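Local structure of molybdate-binding protein MolA (Haemophilus influenzae, 3PSH) at residues A[23-35]-A[274-286]. The protein binds molybdate and tungstate, but not sulfate or phosphate, in the periplasm and delivers molybdate to its cognate ABC transporter for low-affinity import. Sequence-based numbering, arbitrary orientation.
Sequences VLQHQTLNIAVQL and YAKAWGYPMPEAL. With MOO (molybdate ion), chain B.
Q27, in the first turn of helix 26-34, packs against M282 and Y280 on its way to the ligand. Its CB meets the methyl CE of M282 at 3.8 Å, and CG lies near M282 SD and Y280 CB. The chain then bends at chi2 (100°), which carries CD over one face of the Y280 ring, toward its rim, with amide and ring planes 47° apart. At the tip Q27 NE2 donates to molybdate O3 (2.8 Å), an oxygen that also accepts from Y280 N. Glutamine suits this place because its aliphatic part packs on methionine while its amide supplies an N-H to an anion's oxygen. H26 sends NE2 in the plane of its ring to molybdate O4 (2.7 Å, 162°), and CD2 touches CZ3 of W278. The W278 indole offers one face to O4 and the other to K276 CD, while G279, with no side chain, makes an almost straight bond from its backbone N to O1.

Farther along helix 26-34, the amides of N30 and Q34 bring N-H groups to the carboxylate of E284, in the first turn of helix 283-297. N30 ND2 gives one hydrogen to the syn lone pair of E284 OE2 (2.7 Å) and a weak one to M282 SD; K276 NZ takes the anti lone pair of E284 OE2 in a salt bridge. Q34 NE2 donates to E284 OE1 (2.9 Å) from above the carboxylate plane, while Q34 OE1 is hydrogen-bonded to Y314 OH. K276 probably compensates the buried charge of E284. M282 CE packs on I31 CD1 (3.7 Å).

Y196 and R243 complete the oxyanion site, which lies in the cleft between two parallel-sheet lobes, as in periplasmic binding proteins of the Fe/B12 family.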
# COMPACT_ATOMS: atom_id res chain seq x y z
N VAL A 23 5.44 -14.48 -5.27
CA VAL A 23 4.66 -13.44 -4.61
C VAL A 23 3.93 -12.59 -5.66
O VAL A 23 4.56 -11.78 -6.33
CB VAL A 23 5.56 -12.51 -3.69
CG1 VAL A 23 4.63 -11.45 -3.09
CG2 VAL A 23 6.20 -13.39 -2.60
N LEU A 24 2.63 -12.89 -5.84
CA LEU A 24 1.83 -12.25 -6.93
C LEU A 24 1.05 -11.01 -6.52
O LEU A 24 -0.10 -10.79 -6.94
CB LEU A 24 0.93 -13.31 -7.66
CG LEU A 24 1.73 -14.57 -8.27
CD1 LEU A 24 0.70 -15.44 -8.98
CD2 LEU A 24 2.91 -14.13 -9.19
N GLN A 25 1.61 -10.26 -5.58
CA GLN A 25 0.97 -9.06 -5.03
C GLN A 25 2.12 -8.16 -4.60
O GLN A 25 3.02 -8.62 -3.84
CB GLN A 25 0.10 -9.45 -3.82
CG GLN A 25 -0.85 -8.25 -3.41
CD GLN A 25 -1.20 -8.20 -1.97
OE1 GLN A 25 -2.42 -8.16 -1.64
NE2 GLN A 25 -0.22 -8.27 -1.09
N HIS A 26 2.19 -6.86 -5.04
CA HIS A 26 3.22 -5.92 -4.68
C HIS A 26 3.24 -5.52 -3.20
O HIS A 26 4.28 -5.31 -2.62
CB HIS A 26 3.14 -4.63 -5.55
CG HIS A 26 1.77 -4.01 -5.61
ND1 HIS A 26 0.68 -4.66 -6.15
CD2 HIS A 26 1.32 -2.77 -5.27
CE1 HIS A 26 -0.39 -3.87 -6.13
NE2 HIS A 26 -0.04 -2.75 -5.51
N GLN A 27 2.06 -5.53 -2.59
CA GLN A 27 1.99 -5.13 -1.16
C GLN A 27 2.71 -6.17 -0.32
O GLN A 27 3.56 -5.85 0.55
CB GLN A 27 0.58 -4.96 -0.63
CG GLN A 27 -0.01 -3.74 -1.44
CD GLN A 27 -0.88 -4.15 -2.56
OE1 GLN A 27 -0.77 -5.23 -3.15
NE2 GLN A 27 -1.81 -3.21 -2.91
N THR A 28 2.36 -7.43 -0.56
CA THR A 28 3.07 -8.48 0.20
C THR A 28 4.59 -8.47 -0.19
O THR A 28 5.42 -8.67 0.68
CB THR A 28 2.53 -9.83 -0.18
OG1 THR A 28 1.21 -10.00 0.37
CG2 THR A 28 3.45 -10.94 0.31
N LEU A 29 4.96 -8.23 -1.47
CA LEU A 29 6.35 -8.18 -1.87
C LEU A 29 7.09 -7.14 -1.03
O LEU A 29 8.16 -7.42 -0.55
CB LEU A 29 6.46 -7.93 -3.42
CG LEU A 29 7.89 -7.94 -4.00
CD1 LEU A 29 8.69 -9.22 -3.47
CD2 LEU A 29 7.69 -7.99 -5.51
N ASN A 30 6.52 -5.93 -0.88
CA ASN A 30 7.21 -4.83 -0.19
C ASN A 30 7.35 -5.27 1.30
O ASN A 30 8.37 -5.03 1.88
CB ASN A 30 6.34 -3.56 -0.36
CG ASN A 30 6.91 -2.37 0.38
OD1 ASN A 30 8.16 -2.21 0.48
ND2 ASN A 30 6.02 -1.51 0.86
N ILE A 31 6.31 -5.85 1.86
CA ILE A 31 6.45 -6.42 3.25
C ILE A 31 7.61 -7.41 3.35
O ILE A 31 8.42 -7.33 4.28
CB ILE A 31 5.08 -6.91 3.82
CG1 ILE A 31 4.08 -5.73 3.99
CG2 ILE A 31 5.33 -7.82 5.13
CD1 ILE A 31 2.67 -6.14 4.14
N ALA A 32 7.64 -8.37 2.42
CA ALA A 32 8.69 -9.41 2.46
C ALA A 32 10.05 -8.80 2.33
O ALA A 32 11.01 -9.30 3.00
CB ALA A 32 8.53 -10.45 1.31
N VAL A 33 10.18 -7.72 1.54
CA VAL A 33 11.47 -7.07 1.42
C VAL A 33 11.82 -6.52 2.81
O VAL A 33 12.99 -6.56 3.28
CB VAL A 33 11.42 -5.94 0.31
CG1 VAL A 33 12.65 -4.99 0.45
CG2 VAL A 33 11.31 -6.57 -1.07
N GLN A 34 10.83 -5.97 3.49
CA GLN A 34 11.12 -5.34 4.79
C GLN A 34 11.31 -6.35 5.92
O GLN A 34 11.62 -6.01 7.07
CB GLN A 34 10.08 -4.27 5.19
CG GLN A 34 10.07 -3.12 4.14
CD GLN A 34 8.96 -2.12 4.48
OE1 GLN A 34 9.02 -1.47 5.55
NE2 GLN A 34 7.92 -2.05 3.62
N LEU A 35 10.88 -7.58 5.67
CA LEU A 35 11.15 -8.72 6.58
C LEU A 35 12.50 -9.39 6.22
O LEU A 35 12.89 -10.37 6.93
CB LEU A 35 10.01 -9.74 6.41
CG LEU A 35 8.67 -9.33 6.95
CD1 LEU A 35 7.74 -10.50 6.67
CD2 LEU A 35 8.67 -8.95 8.50
N TYR A 274 8.12 6.59 0.41
CA TYR A 274 7.58 5.92 1.59
C TYR A 274 6.14 6.25 1.89
O TYR A 274 5.47 5.57 2.68
CB TYR A 274 8.46 6.11 2.82
CG TYR A 274 8.71 7.57 3.06
CD1 TYR A 274 7.74 8.32 3.66
CD2 TYR A 274 9.92 8.15 2.69
CE1 TYR A 274 7.96 9.69 3.94
CE2 TYR A 274 10.15 9.51 2.96
CZ TYR A 274 9.14 10.26 3.54
OH TYR A 274 9.25 11.60 3.86
N ALA A 275 5.66 7.33 1.29
CA ALA A 275 4.37 7.97 1.77
C ALA A 275 3.29 7.49 0.90
O ALA A 275 2.68 8.27 0.12
CB ALA A 275 4.47 9.48 1.77
N LYS A 276 3.10 6.15 0.93
CA LYS A 276 2.15 5.48 0.01
C LYS A 276 0.67 5.69 0.36
O LYS A 276 0.12 5.02 1.26
CB LYS A 276 2.48 3.99 -0.02
CG LYS A 276 3.93 3.81 -0.36
CD LYS A 276 4.21 2.24 -0.42
CE LYS A 276 5.50 1.93 -1.27
NZ LYS A 276 6.69 2.36 -0.49
N ALA A 277 0.06 6.64 -0.33
CA ALA A 277 -1.40 6.76 -0.10
C ALA A 277 -2.16 5.83 -1.01
O ALA A 277 -3.00 6.24 -1.78
CB ALA A 277 -1.88 8.20 -0.25
N TRP A 278 -1.93 4.56 -0.72
CA TRP A 278 -2.35 3.54 -1.67
C TRP A 278 -3.70 3.00 -1.17
O TRP A 278 -4.19 3.31 -0.09
CB TRP A 278 -1.34 2.39 -1.56
CG TRP A 278 -0.10 2.62 -2.28
CD1 TRP A 278 0.31 3.84 -2.95
CD2 TRP A 278 0.95 1.68 -2.49
NE1 TRP A 278 1.54 3.63 -3.53
CE2 TRP A 278 1.93 2.31 -3.30
CE3 TRP A 278 1.12 0.31 -2.14
CZ2 TRP A 278 3.10 1.61 -3.73
CZ3 TRP A 278 2.25 -0.38 -2.63
CH2 TRP A 278 3.25 0.29 -3.33
N GLY A 279 -4.35 2.19 -1.99
CA GLY A 279 -5.62 1.62 -1.51
C GLY A 279 -5.43 0.62 -0.38
O GLY A 279 -6.35 0.40 0.39
N TYR A 280 -4.23 0.08 -0.25
CA TYR A 280 -3.80 -0.82 0.86
C TYR A 280 -2.79 -0.09 1.81
O TYR A 280 -1.81 0.52 1.29
CB TYR A 280 -3.07 -2.11 0.29
CG TYR A 280 -4.00 -3.07 -0.41
CD1 TYR A 280 -4.26 -4.37 0.10
CD2 TYR A 280 -4.56 -2.71 -1.64
CE1 TYR A 280 -5.13 -5.28 -0.59
CE2 TYR A 280 -5.44 -3.57 -2.30
CZ TYR A 280 -5.67 -4.86 -1.79
OH TYR A 280 -6.56 -5.67 -2.52
N PRO A 281 -2.82 -0.37 3.14
CA PRO A 281 -1.89 0.24 4.06
C PRO A 281 -0.51 -0.49 3.94
O PRO A 281 -0.48 -1.74 3.83
CB PRO A 281 -2.51 -0.05 5.39
CG PRO A 281 -3.21 -1.49 5.25
CD PRO A 281 -3.80 -1.27 3.85
N MET A 282 0.58 0.26 4.12
CA MET A 282 1.91 -0.30 4.12
C MET A 282 2.59 0.30 5.32
O MET A 282 2.28 1.45 5.68
CB MET A 282 2.70 0.09 2.84
CG MET A 282 2.10 -0.25 1.48
SD MET A 282 2.61 -1.92 0.82
CE MET A 282 2.27 -3.01 2.20
N PRO A 283 3.44 -0.50 5.99
CA PRO A 283 3.93 -0.06 7.28
C PRO A 283 4.65 1.25 7.19
O PRO A 283 4.53 2.05 8.14
CB PRO A 283 4.91 -1.17 7.71
CG PRO A 283 5.19 -2.04 6.37
CD PRO A 283 3.93 -1.85 5.55
N GLU A 284 5.45 1.47 6.15
CA GLU A 284 6.15 2.78 6.02
C GLU A 284 5.25 3.94 5.76
O GLU A 284 5.62 5.09 6.06
CB GLU A 284 7.27 2.74 4.94
CG GLU A 284 6.79 2.58 3.48
CD GLU A 284 6.41 1.19 2.99
OE1 GLU A 284 6.20 0.29 3.84
OE2 GLU A 284 6.34 1.01 1.75
N ALA A 285 4.10 3.66 5.15
CA ALA A 285 3.09 4.74 4.86
C ALA A 285 2.53 5.24 6.15
O ALA A 285 2.40 6.45 6.28
CB ALA A 285 2.02 4.22 4.00
N LEU A 286 2.20 4.34 7.10
CA LEU A 286 1.77 4.80 8.49
C LEU A 286 2.89 5.54 9.18
O LEU A 286 2.77 6.74 9.55
CB LEU A 286 1.31 3.61 9.39
CG LEU A 286 -0.12 3.20 8.93
CD1 LEU A 286 -0.34 2.52 7.52
CD2 LEU A 286 -0.73 2.28 10.03
MO MOO B . -2.86 -0.18 -4.29
O1 MOO B . -3.27 1.45 -4.47
O2 MOO B . -4.13 -1.22 -4.82
O3 MOO B . -2.56 -0.52 -2.65
O4 MOO B . -1.35 -0.38 -5.06